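Local atomic coordinates of tartrate dehydrogenase/decarboxylase (Pseudomonas putida, PDB entry 3FLK), a protein that catalyses the NAD-dependent oxidation of (+)-tartrate to oxaloglycolate, converts meso-tartrate to D-glycerate and oxidatively decarboxylates D-malate to pyruvate, using magnesium or manganese. Residues L21-R26 / S348-G353; S304-L309 / D325-I330; K185-A190 / P215-D220; D129-R134 / F238-A243. The protein carries 1 engineered substitution. All coordinates share one frame; numbering follows the deposited sequence.

Interaction 1. Residues L21-R26 / S348-G353; sequences LPEGIR and STQQVG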
loop_
_atom_site.group_PDB
_atom_site.type_symbol
_atom_site.label_atom_id
_atom_site.label_comp_id
_atom_site.label_asym_id
_atom_site.label_seq_id
_atom_site.Cartn_x
_atom_site.Cartn_y
_atom_site.Cartn_z
ATOM N N LEU A 21 11.050 -0.349 -25.274
ATOM C CA LEU A 21 12.490 -0.063 -25.353
ATOM C C LEU A 21 12.934 0.602 -26.667
ATOM O O LEU A 21 13.643 1.608 -26.623
ATOM C CB LEU A 21 13.352 -1.302 -25.061
ATOM C CG LEU A 21 14.865 -1.034 -25.096
ATOM C CD1 LEU A 21 15.324 -0.366 -23.814
ATOM C CD2 LEU A 21 15.660 -2.301 -25.342
ATOM N N PRO A 22 12.532 0.045 -27.832
ATOM C CA PRO A 22 12.912 0.688 -29.098
ATOM C C PRO A 22 12.424 2.134 -29.217
ATOM O O PRO A 22 13.067 2.940 -29.889
ATOM C CB PRO A 22 12.240 -0.196 -30.155
ATOM C CG PRO A 22 12.087 -1.521 -29.491
ATOM C CD PRO A 22 11.754 -1.185 -28.073
ATOM N N GLU A 23 11.311 2.461 -28.562
ATOM C CA GLU A 23 10.816 3.838 -28.544
ATOM C C GLU A 23 11.689 4.742 -27.672
ATOM O O GLU A 23 11.928 5.900 -28.015
ATOM C CB GLU A 23 9.345 3.905 -28.110
ATOM C CG GLU A 23 8.376 3.111 -29.004
ATOM C CD GLU A 23 8.596 3.346 -30.495
ATOM O OE1 GLU A 23 8.571 2.357 -31.260
ATOM O OE2 GLU A 23 8.802 4.508 -30.905
ATOM N N GLY A 24 12.160 4.204 -26.548
ATOM C CA GLY A 24 13.120 4.906 -25.697
ATOM C C GLY A 24 14.412 5.211 -26.440
ATOM O O GLY A 24 14.900 6.341 -26.410
ATOM N N ILE A 25 14.953 4.199 -27.115
ATOM C CA ILE A 25 16.172 4.350 -27.916
ATOM C C ILE A 25 15.972 5.363 -29.054
ATOM O O ILE A 25 16.844 6.196 -29.308
ATOM C CB ILE A 25 16.676 2.982 -28.448
ATOM C CG1 ILE A 25 17.148 2.106 -27.279
ATOM C CG2 ILE A 25 17.808 3.167 -29.472
ATOM C CD1 ILE A 25 17.263 0.624 -27.603
ATOM N N ARG A 26 14.812 5.300 -29.708
ATOM C CA ARG A 26 14.448 6.237 -30.774
ATOM C C ARG A 26 14.583 7.692 -30.314
ATOM O O ARG A 26 15.247 8.496 -30.971
ATOM C CB ARG A 26 13.020 5.957 -31.249
ATOM C CG ARG A 26 12.550 6.772 -32.446
ATOM C CD ARG A 26 11.082 6.480 -32.711
ATOM N NE ARG A 26 10.680 6.799 -34.080
ATOM C CZ ARG A 26 9.591 6.312 -34.668
ATOM N NH1 ARG A 26 8.792 5.475 -34.014
ATOM N NH2 ARG A 26 9.303 6.660 -35.915
ATOM N N SER A 348 -0.883 4.345 -31.111
ATOM C CA SER A 348 -0.156 3.133 -30.753
ATOM C C SER A 348 1.163 3.489 -30.072
ATOM O O SER A 348 1.592 4.640 -30.102
ATOM C CB SER A 348 0.127 2.300 -32.003
ATOM O OG SER A 348 1.157 2.895 -32.778
ATOM N N THR A 349 1.803 2.486 -29.475
ATOM C CA THR A 349 3.117 2.634 -28.854
ATOM C C THR A 349 4.100 3.350 -29.786
ATOM O O THR A 349 4.737 4.334 -29.394
ATOM C CB THR A 349 3.699 1.251 -28.472
ATOM O OG1 THR A 349 2.770 0.555 -27.635
ATOM C CG2 THR A 349 5.035 1.391 -27.745
ATOM N N GLN A 350 4.197 2.855 -31.020
ATOM C CA GLN A 350 5.154 3.359 -32.004
ATOM C C GLN A 350 4.827 4.781 -32.445
ATOM O O GLN A 350 5.731 5.579 -32.683
ATOM C CB GLN A 350 5.226 2.425 -33.221
ATOM C CG GLN A 350 5.823 1.035 -32.935
ATOM C CD GLN A 350 4.891 0.126 -32.146
ATOM O OE1 GLN A 350 3.663 0.288 -32.169
ATOM N NE2 GLN A 350 5.471 -0.842 -31.440
ATOM N N GLN A 351 3.537 5.094 -32.542
ATOM C CA GLN A 351 3.089 6.439 -32.916
ATOM C C GLN A 351 3.421 7.483 -31.848
ATOM O O GLN A 351 3.765 8.616 -32.177
ATOM C CB GLN A 351 1.590 6.452 -33.231
ATOM C CG GLN A 351 1.230 5.819 -34.577
ATOM C CD GLN A 351 -0.272 5.721 -34.807
ATOM O OE1 GLN A 351 -1.045 5.513 -33.872
ATOM N NE2 GLN A 351 -0.688 5.860 -36.064
ATOM N N VAL A 352 3.319 7.102 -30.576
ATOM C CA VAL A 352 3.694 8.003 -29.478
ATOM C C VAL A 352 5.206 8.245 -29.473
ATOM O O VAL A 352 5.659 9.386 -29.335
ATOM C CB VAL A 352 3.199 7.487 -28.099
ATOM C CG1 VAL A 352 3.663 8.412 -26.970
ATOM C CG2 VAL A 352 1.680 7.375 -28.090
ATOM N N GLY A 353 5.977 7.172 -29.637
ATOM C CA GLY A 353 7.432 7.270 -29.779
ATOM C C GLY A 353 7.826 8.226 -30.891
ATOM O O GLY A 353 8.674 9.101 -30.698
HETATM O O HOH W 1 8.172 -0.442 -30.474
#
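The carboxylate of Glu23 stands almost square to the side-chain amide of Gln350, their planes 85° apart, and its two oxygens meet different parts of the facing helix. Glu23 OE1 rests on the aliphatic stem of Gln350, 3.5 Å from Gln350 CG, while Glu23 OE2 lies over the backbone of the next turn, 3.3 Å from Gly353 CA. At the edge of the Arg26 guanidinium, in its plane, sits the same Glu23 OE2, receiving Arg26 NH1 on its syn lone pair at 3.3 Å in a salt bridge within one helix. Gln350 O approaches this guanidinium obliquely, 3.3 Å from Arg26 NH1. The bend of the Glu23 chain at chi2 (-47°) brings the carboxylate against residues 350 and 353, whereas the extended Arg26 chain reaches past Gly353. The segments 21-26 and 349-353 run nearly parallel, their axes 11° apart and 9.4 Å from each other, and join helix 17-35 to the C-terminal helix 349-361. That last helix opens with a capping box of Ser348 and Gln351. The backbones come closest at Gly353, whose CA is 5.0 Å from Glu23 CA. Thr349 adds its CG2 methyl against Glu23 CG and gives its hydroxyl to a bond with Ala296 O. One water donates to Glu23 OE1 and accepts from Gln350 NE2, a nitrogen also hydrogen-bonded to Asn294 OD1.

Interaction 2. Residues S304-L309 / D325-I330; sequences SGALML and DMLNAI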
loop_
_atom_site.group_PDB
_atom_site.type_symbol
_atom_site.label_atom_id
_atom_site.label_comp_id
_atom_site.label_asym_id
_atom_site.label_seq_id
_atom_site.Cartn_x
_atom_site.Cartn_y
_atom_site.Cartn_z
ATOM N N SER A 304 12.604 7.538 -18.386
ATOM C CA SER A 304 13.742 6.811 -17.793
ATOM C C SER A 304 15.045 7.091 -18.537
ATOM O O SER A 304 16.106 7.208 -17.919
ATOM C CB SER A 304 13.488 5.302 -17.775
ATOM O OG SER A 304 12.461 4.975 -16.863
ATOM N N GLY A 305 14.951 7.194 -19.863
ATOM C CA GLY A 305 16.091 7.528 -20.711
ATOM C C GLY A 305 16.613 8.924 -20.448
ATOM O O GLY A 305 17.825 9.137 -20.402
ATOM N N ALA A 306 15.693 9.873 -20.279
ATOM C CA ALA A 306 16.042 11.246 -19.923
ATOM C C ALA A 306 16.780 11.308 -18.583
ATOM O O ALA A 306 17.771 12.032 -18.450
ATOM C CB ALA A 306 14.803 12.125 -19.895
ATOM N N LEU A 307 16.300 10.537 -17.605
ATOM C CA LEU A 307 16.961 10.430 -16.301
ATOM C C LEU A 307 18.372 9.864 -16.438
ATOM O O LEU A 307 19.289 10.302 -15.741
ATOM C CB LEU A 307 16.140 9.569 -15.330
ATOM C CG LEU A 307 14.748 10.058 -14.912
ATOM C CD1 LEU A 307 14.102 9.058 -13.966
ATOM C CD2 LEU A 307 14.803 11.442 -14.272
HETATM N N MSE A 308 18.526 8.898 -17.341
HETATM C CA MSE A 308 19.816 8.274 -17.629
HETATM C C MSE A 308 20.836 9.284 -18.156
HETATM O O MSE A 308 21.992 9.285 -17.726
HETATM C CB MSE A 308 19.638 7.117 -18.617
HETATM C CG MSE A 308 20.915 6.365 -18.948
HETATM SE SE MSE A 308 20.556 4.700 -19.871
HETATM C CE MSE A 308 22.368 4.104 -20.123
ATOM N N LEU A 309 20.399 10.142 -19.078
ATOM C CA LEU A 309 21.269 11.167 -19.656
ATOM C C LEU A 309 21.646 12.218 -18.620
ATOM O O LEU A 309 22.793 12.666 -18.574
ATOM C CB LEU A 309 20.609 11.828 -20.872
ATOM C CG LEU A 309 20.332 10.961 -22.106
ATOM C CD1 LEU A 309 19.811 11.830 -23.247
ATOM C CD2 LEU A 309 21.568 10.175 -22.547
ATOM N N ASP A 325 14.966 18.780 -22.873
ATOM C CA ASP A 325 14.242 18.735 -24.147
ATOM C C ASP A 325 13.342 17.509 -24.256
ATOM O O ASP A 325 12.265 17.577 -24.848
ATOM C CB ASP A 325 15.211 18.785 -25.333
ATOM C CG ASP A 325 15.687 20.198 -25.645
ATOM O OD1 ASP A 325 15.270 21.150 -24.950
ATOM O OD2 ASP A 325 16.480 20.353 -26.594
HETATM N N MSE A 326 13.789 16.393 -23.684
HETATM C CA MSE A 326 12.996 15.167 -23.658
HETATM C C MSE A 326 11.745 15.325 -22.799
HETATM O O MSE A 326 10.663 14.890 -23.189
HETATM C CB MSE A 326 13.843 13.980 -23.198
HETATM C CG MSE A 326 14.833 13.525 -24.254
HETATM SE SE MSE A 326 16.007 12.086 -23.707
HETATM C CE MSE A 326 14.691 10.644 -23.629
ATOM N N LEU A 327 11.897 15.972 -21.645
ATOM C CA LEU A 327 10.763 16.283 -20.778
ATOM C C LEU A 327 9.810 17.277 -21.436
ATOM O O LEU A 327 8.596 17.132 -21.334
ATOM C CB LEU A 327 11.237 16.805 -19.416
ATOM C CG LEU A 327 11.404 15.802 -18.264
ATOM C CD1 LEU A 327 10.048 15.280 -17.770
ATOM C CD2 LEU A 327 12.334 14.645 -18.625
ATOM N N ASN A 328 10.376 18.277 -22.109
ATOM C CA ASN A 328 9.609 19.247 -22.890
ATOM C C ASN A 328 8.772 18.544 -23.961
ATOM O O ASN A 328 7.579 18.813 -24.094
ATOM C CB ASN A 328 10.555 20.278 -23.527
ATOM C CG ASN A 328 9.833 21.526 -24.032
ATOM O OD1 ASN A 328 8.610 21.558 -24.156
ATOM N ND2 ASN A 328 10.605 22.565 -24.333
ATOM N N ALA A 329 9.403 17.631 -24.697
ATOM C CA ALA A 329 8.735 16.864 -25.750
ATOM C C ALA A 329 7.615 15.978 -25.194
ATOM O O ALA A 329 6.536 15.897 -25.779
ATOM C CB ALA A 329 9.750 16.030 -26.526
ATOM N N ILE A 330 7.883 15.323 -24.064
ATOM C CA ILE A 330 6.884 14.506 -23.370
ATOM C C ILE A 330 5.673 15.353 -22.956
ATOM O O ILE A 330 4.533 14.975 -23.230
ATOM C CB ILE A 330 7.498 13.757 -22.145
ATOM C CG1 ILE A 330 8.391 12.606 -22.619
ATOM C CG2 ILE A 330 6.401 13.222 -21.223
ATOM C CD1 ILE A 330 9.391 12.106 -21.580
#
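Ala306 and Met326, the latter present as selenomethionine, form the middle of a purely apolar contact between two antiparallel helix segments, whose axes run at 163° and come within 9.7 Å. Their CA atoms, 6.2 Å apart, mark the nearest backbone approach, and the short side chain of Ala306 points toward the facing helix, bringing Ala306 CB to 3.9 Å from Met326 CB. The conformation of Met326 decides most of what follows. Its CG stands anti to the carbonyl carbon and the chain stays extended through chi2, which carries the selenium across the interface to 3.8 Å from Leu309 CD1. A turn at chi3 (70°) then sets the terminal methyl against the backbone at Gly305 and Ala306, with Met326 CE 3.6 Å from Ala306 N and also touching the carbonyl carbon of Gly305. Leu309, its CG likewise anti to the carbonyl carbon, meets the selenium with CD1 alone, the two side chains crossing at about a right angle. Leu327 closes the other flank of Ala306: its CB bond runs along the interface, but with chi1 at -94°, off the staggered position, Leu327 CD2 swings in to 3.7 Å from Ala306 CB. Together the segments belong to the alpha-hairpin of helices 299-313 and 317-336. Val27 and Leu28 of helix 17-35 pack on Met326, Leu360 of helix 349-361 reaches it too, and Ser304 OG bonds Glu281 O of strand 278-282, tying the first helix to the large sheet.

Interaction 3. Residues K185-A190 / P215-D220; sequences KHVTSA and PHVSWD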
loop_
_atom_site.group_PDB
_atom_site.type_symbol
_atom_site.label_atom_id
_atom_site.label_comp_id
_atom_site.label_asym_id
_atom_site.label_seq_id
_atom_site.Cartn_x
_atom_site.Cartn_y
_atom_site.Cartn_z
ATOM N N LYS A 185 11.929 21.638 0.787
ATOM C CA LYS A 185 12.760 21.087 1.870
ATOM C C LYS A 185 11.933 20.277 2.873
ATOM O O LYS A 185 11.860 20.612 4.060
ATOM C CB LYS A 185 13.568 22.195 2.567
ATOM C CG LYS A 185 14.382 23.049 1.602
ATOM C CD LYS A 185 15.455 23.863 2.302
ATOM C CE LYS A 185 15.977 24.976 1.396
ATOM N NZ LYS A 185 16.442 24.480 0.065
ATOM N N HIS A 186 11.309 19.212 2.378
ATOM C CA HIS A 186 10.397 18.408 3.185
ATOM C C HIS A 186 10.527 16.916 2.874
ATOM O O HIS A 186 10.476 16.510 1.710
ATOM C CB HIS A 186 8.956 18.900 2.988
ATOM C CG HIS A 186 7.915 18.022 3.613
ATOM N ND1 HIS A 186 7.969 17.623 4.931
ATOM C CD2 HIS A 186 6.781 17.485 3.104
ATOM C CE1 HIS A 186 6.920 16.869 5.204
ATOM N NE2 HIS A 186 6.183 16.769 4.112
ATOM N N VAL A 187 10.710 16.115 3.925
ATOM C CA VAL A 187 10.816 14.657 3.806
ATOM C C VAL A 187 9.682 13.977 4.569
ATOM O O VAL A 187 9.464 14.261 5.749
ATOM C CB VAL A 187 12.178 14.120 4.342
ATOM C CG1 VAL A 187 12.180 12.592 4.427
ATOM C CG2 VAL A 187 13.324 14.584 3.478
ATOM N N THR A 188 8.966 13.085 3.885
ATOM C CA THR A 188 8.016 12.191 4.542
ATOM C C THR A 188 8.614 10.789 4.582
ATOM O O THR A 188 9.046 10.261 3.558
ATOM C CB THR A 188 6.645 12.163 3.822
ATOM O OG1 THR A 188 6.097 13.483 3.791
ATOM C CG2 THR A 188 5.662 11.237 4.540
ATOM N N SER A 189 8.657 10.207 5.777
ATOM C CA SER A 189 9.162 8.856 5.962
ATOM C C SER A 189 7.997 7.877 6.076
ATOM O O SER A 189 7.125 8.043 6.930
ATOM C CB SER A 189 10.036 8.786 7.218
ATOM O OG SER A 189 10.656 7.514 7.330
ATOM N N ALA A 190 7.979 6.869 5.204
ATOM C CA ALA A 190 6.986 5.802 5.294
ATOM C C ALA A 190 7.380 4.831 6.400
ATOM O O ALA A 190 8.513 4.348 6.437
ATOM C CB ALA A 190 6.849 5.069 3.961
ATOM N N PRO A 215 18.889 20.983 9.698
ATOM C CA PRO A 215 18.050 22.019 10.303
ATOM C C PRO A 215 17.042 22.660 9.338
ATOM O O PRO A 215 15.966 23.070 9.772
ATOM C CB PRO A 215 19.069 23.060 10.796
ATOM C CG PRO A 215 20.323 22.777 10.035
ATOM C CD PRO A 215 20.325 21.297 9.831
ATOM N N HIS A 216 17.382 22.733 8.051
ATOM C CA HIS A 216 16.505 23.365 7.055
ATOM C C HIS A 216 15.343 22.476 6.602
ATOM O O HIS A 216 14.325 22.979 6.115
ATOM C CB HIS A 216 17.296 23.825 5.824
ATOM C CG HIS A 216 18.484 24.680 6.142
ATOM N ND1 HIS A 216 19.664 24.602 5.434
ATOM C CD2 HIS A 216 18.679 25.624 7.094
ATOM C CE1 HIS A 216 20.532 25.464 5.933
ATOM N NE2 HIS A 216 19.959 26.098 6.939
ATOM N N VAL A 217 15.498 21.163 6.760
ATOM C CA VAL A 217 14.508 20.204 6.261
ATOM C C VAL A 217 13.405 19.887 7.280
ATOM O O VAL A 217 13.670 19.452 8.402
ATOM C CB VAL A 217 15.180 18.899 5.743
ATOM C CG1 VAL A 217 14.139 17.906 5.232
ATOM C CG2 VAL A 217 16.178 19.220 4.640
ATOM N N SER A 218 12.168 20.133 6.866
ATOM C CA SER A 218 10.984 19.732 7.610
ATOM C C SER A 218 10.751 18.236 7.375
ATOM O O SER A 218 10.879 17.757 6.247
ATOM C CB SER A 218 9.785 20.547 7.120
ATOM O OG SER A 218 8.571 20.107 7.700
ATOM N N TRP A 219 10.428 17.494 8.430
ATOM C CA TRP A 219 10.201 16.055 8.276
ATOM C C TRP A 219 9.040 15.515 9.106
ATOM O O TRP A 219 8.783 15.981 10.219
ATOM C CB TRP A 219 11.489 15.254 8.531
ATOM C CG TRP A 219 11.757 14.929 9.976
ATOM C CD1 TRP A 219 12.305 15.759 10.914
ATOM C CD2 TRP A 219 11.496 13.684 10.644
ATOM N NE1 TRP A 219 12.395 15.110 12.126
ATOM C CE2 TRP A 219 11.908 13.837 11.987
ATOM C CE3 TRP A 219 10.951 12.458 10.238
ATOM C CZ2 TRP A 219 11.792 12.809 12.930
ATOM C CZ3 TRP A 219 10.835 11.434 11.178
ATOM C CH2 TRP A 219 11.254 11.619 12.509
ATOM N N ASP A 220 8.339 14.535 8.546
ATOM C CA ASP A 220 7.284 13.827 9.267
ATOM C C ASP A 220 7.309 12.335 8.936
ATOM O O ASP A 220 7.844 11.924 7.901
ATOM C CB ASP A 220 5.906 14.441 8.974
ATOM C CG ASP A 220 5.395 14.124 7.573
ATOM O OD1 ASP A 220 4.226 13.702 7.451
ATOM O OD2 ASP A 220 6.148 14.297 6.594
HETATM O O HOH W 2 3.326 15.453 4.827
#
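His186 and Ser218 pair as parallel neighbours in a beta-alpha-beta unit, strands 186-191 and 218-223 being joined through helix 199-211, with the second strand outermost on this side of the chain's large sheet. The side chain of His186 can be followed outward. Its CB and CG each lie 4.0 Å from Ser218 O, and with CG anti to the backbone N (chi1 172°) the imidazole leans over the neighbouring strand. ND1 donates to Ser218 O at 3.2 Å, coming from above the carbonyl plane, 72° out of it. That placement avoids Val187 N, which takes the same oxygen at 2.8 Å almost end-on to the C=O, so one carbonyl holds two donors. Next round the ring, the edge at His186 CE1 faces Asp220 OD2, 3.0 Å from CE1, ring and carboxylate planes being 24° apart. At the tip, His186 NE2 and Asp220 OD1 share a water, 3.2 Å from NE2. On the other side of the sheet Val187 CG2 packs 3.8 Å from Val217 CG1, and Phe176 of helix 165-181 touches both valines. The register continues through Asp220 N to Val187 O and Ser189 N to Asp220 O. Thr188 shares the face of His186 and fixes the carboxylate from a second direction: Thr188 OG1 donates to the syn lone pair of Asp220 OD2 at 2.9 Å.

Interaction 4. Residues D129-R134 / F238-A243; sequences DFVVVR and FDVVVA. With OXL (oxalate ion), chain G.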
loop_
_atom_site.group_PDB
_atom_site.type_symbol
_atom_site.label_atom_id
_atom_site.label_comp_id
_atom_site.label_asym_id
_atom_site.label_seq_id
_atom_site.Cartn_x
_atom_site.Cartn_y
_atom_site.Cartn_z
ATOM N N ASP A 129 3.189 16.509 -7.378
ATOM C CA ASP A 129 4.565 16.690 -7.828
ATOM C C ASP A 129 5.523 16.323 -6.702
ATOM O O ASP A 129 5.910 17.170 -5.891
ATOM C CB ASP A 129 4.802 18.131 -8.301
ATOM C CG ASP A 129 5.983 18.256 -9.262
ATOM O OD1 ASP A 129 6.818 17.326 -9.347
ATOM O OD2 ASP A 129 6.074 19.304 -9.942
ATOM N N PHE A 130 5.890 15.047 -6.646
ATOM C CA PHE A 130 6.809 14.569 -5.618
ATOM C C PHE A 130 7.728 13.455 -6.115
ATOM O O PHE A 130 7.597 12.987 -7.251
ATOM C CB PHE A 130 6.059 14.178 -4.328
ATOM C CG PHE A 130 5.052 13.071 -4.500
ATOM C CD1 PHE A 130 5.433 11.737 -4.377
ATOM C CD2 PHE A 130 3.712 13.364 -4.744
ATOM C CE1 PHE A 130 4.503 10.712 -4.520
ATOM C CE2 PHE A 130 2.769 12.347 -4.888
ATOM C CZ PHE A 130 3.168 11.016 -4.776
ATOM N N VAL A 131 8.670 13.054 -5.267
ATOM C CA VAL A 131 9.621 12.009 -5.612
ATOM C C VAL A 131 9.682 10.939 -4.517
ATOM O O VAL A 131 9.822 11.248 -3.328
ATOM C CB VAL A 131 11.027 12.595 -5.956
ATOM C CG1 VAL A 131 11.592 13.421 -4.802
ATOM C CG2 VAL A 131 12.005 11.498 -6.370
ATOM N N VAL A 132 9.542 9.685 -4.933
ATOM C CA VAL A 132 9.712 8.552 -4.033
ATOM C C VAL A 132 11.170 8.110 -4.066
ATOM O O VAL A 132 11.725 7.841 -5.133
ATOM C CB VAL A 132 8.770 7.379 -4.402
ATOM C CG1 VAL A 132 9.047 6.149 -3.531
ATOM C CG2 VAL A 132 7.313 7.811 -4.283
ATOM N N VAL A 133 11.787 8.073 -2.887
ATOM C CA VAL A 133 13.146 7.585 -2.713
ATOM C C VAL A 133 13.026 6.231 -2.017
ATOM O O VAL A 133 12.694 6.154 -0.830
ATOM C CB VAL A 133 14.012 8.576 -1.882
ATOM C CG1 VAL A 133 15.426 8.043 -1.690
ATOM C CG2 VAL A 133 14.053 9.951 -2.555
ATOM N N ARG A 134 13.273 5.169 -2.776
ATOM C CA ARG A 134 13.029 3.806 -2.311
ATOM C C ARG A 134 14.336 3.060 -2.056
ATOM O O ARG A 134 15.212 3.012 -2.924
ATOM C CB ARG A 134 12.165 3.063 -3.341
ATOM C CG ARG A 134 12.014 1.562 -3.118
ATOM C CD ARG A 134 11.536 0.885 -4.392
ATOM N NE ARG A 134 11.382 -0.560 -4.233
ATOM C CZ ARG A 134 11.182 -1.411 -5.235
ATOM N NH1 ARG A 134 11.114 -0.970 -6.485
ATOM N NH2 ARG A 134 11.051 -2.708 -4.987
ATOM N N PHE A 238 3.110 16.356 -0.194
ATOM C CA PHE A 238 4.338 15.581 -0.361
ATOM C C PHE A 238 5.335 16.211 -1.324
ATOM O O PHE A 238 4.949 16.819 -2.327
ATOM C CB PHE A 238 4.007 14.138 -0.766
ATOM C CG PHE A 238 3.044 13.467 0.169
ATOM C CD1 PHE A 238 3.458 13.052 1.432
ATOM C CD2 PHE A 238 1.715 13.282 -0.197
ATOM C CE1 PHE A 238 2.568 12.452 2.312
ATOM C CE2 PHE A 238 0.813 12.679 0.675
ATOM C CZ PHE A 238 1.242 12.263 1.932
ATOM N N ASP A 239 6.616 16.069 -0.994
ATOM C CA ASP A 239 7.701 16.481 -1.881
ATOM C C ASP A 239 8.730 15.367 -2.048
ATOM O O ASP A 239 8.951 14.886 -3.158
ATOM C CB ASP A 239 8.376 17.760 -1.384
ATOM C CG ASP A 239 9.258 18.396 -2.446
ATOM O OD1 ASP A 239 8.724 18.807 -3.500
ATOM O OD2 ASP A 239 10.484 18.477 -2.235
ATOM N N VAL A 240 9.375 14.980 -0.949
ATOM C CA VAL A 240 10.272 13.823 -0.946
ATOM C C VAL A 240 9.688 12.770 -0.008
ATOM O O VAL A 240 9.443 13.049 1.168
ATOM C CB VAL A 240 11.714 14.194 -0.510
ATOM C CG1 VAL A 240 12.598 12.952 -0.412
ATOM C CG2 VAL A 240 12.330 15.198 -1.476
ATOM N N VAL A 241 9.443 11.578 -0.544
ATOM C CA VAL A 241 8.927 10.462 0.247
ATOM C C VAL A 241 9.971 9.348 0.281
ATOM O O VAL A 241 10.318 8.776 -0.754
ATOM C CB VAL A 241 7.568 9.933 -0.294
ATOM C CG1 VAL A 241 7.006 8.844 0.616
ATOM C CG2 VAL A 241 6.559 11.071 -0.432
ATOM N N VAL A 242 10.483 9.063 1.476
ATOM C CA VAL A 242 11.493 8.025 1.657
ATOM C C VAL A 242 10.855 6.779 2.277
ATOM O O VAL A 242 10.043 6.876 3.202
ATOM C CB VAL A 242 12.732 8.543 2.463
ATOM C CG1 VAL A 242 12.359 8.931 3.900
ATOM C CG2 VAL A 242 13.881 7.529 2.434
ATOM N N ALA A 243 11.211 5.613 1.745
ATOM C CA ALA A 243 10.540 4.367 2.107
ATOM C C ALA A 243 11.435 3.147 1.932
ATOM O O ALA A 243 12.420 3.185 1.190
ATOM C CB ALA A 243 9.254 4.205 1.287
HETATM C C1 OXL G . 8.432 -4.201 -8.464
HETATM C C2 OXL G . 9.173 -2.944 -8.589
HETATM O O1 OXL G . 7.178 -4.171 -8.530
HETATM O O2 OXL G . 10.421 -2.951 -8.505
HETATM O O3 OXL G . 9.059 -5.269 -8.281
HETATM O O4 OXL G . 8.529 -1.884 -8.770
HETATM O O HOH W 3 2.766 16.854 -4.295
HETATM O O HOH W 4 6.053 19.296 -4.264
#
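Phe130 and Phe238 lie side by side and point the same way, Phe238 just ahead of strand 240-243, which runs parallel to strand 129-135 inside the large mixed sheet of the isocitrate/isopropylmalate dehydrogenase fold. Phe130 CG is 4.0 Å from Phe238 CB, and the aromatic rings of both residues meet that of Phe231 in helix 224-233. With its CG between the backbone N and the carbonyl carbon (chi1 61°), Phe130 also brings CD1 to 4.2 Å from Val241 CG2, the two side chains crossing at a slant. On the sheet face of Val131, Val133 and Val240, where helix 165-181 touches the first two, Val131 and Val240 run alongside each other, Val131 CG1 to Val240 CG2 being 3.8 Å, whereas Val133 leans across the same neighbour with its CG2 4.0 Å from Val240 CG1. Val241 fixes the register, donating from N to Val131 O at 2.8 Å and accepting from Val133 N on O at 2.7 Å. Asp239 OD2 forms a salt bridge with Arg182. At the far end Arg134 leaves the face it shares with Val241 and Ala243 and extends into the active site. Its NE donates to Asn245 O, which steadies the guanidinium. Arg98 and Arg108 of the same chain, and Lys192 of the second subunit, also bind the oxalate, whose O2 lies in the guanidinium plane and receives Arg134 NH1 at 2.9 Å, with an angle of 170° at the hydrogen.

How the interactions relate
Interactions 3 and 4 belong to one sheet and touch: strands 186-191 and 240-243 are neighbours, and probable hydrogen bonds run from Thr188 N to Val240 O and from Val242 N to Thr188 O, each 2.8 Å. Both pairs rest on main-chain bonds; the side chains of interaction 4 are buried, mainly valine and phenylalanine, until Arg134 reaches oxalate, while interaction 3, at the sheet margin, is partly buried and uses histidine, aspartate and water. Interactions 1 and 2 are buried helix contacts with no direct hydrogen bond clearly made across them. Their centres lie about 13 Å apart, linked by helices 17-35 and 349-361: interaction 2 is apolar throughout, whereas interaction 1 adds a charged pair and a bridging water.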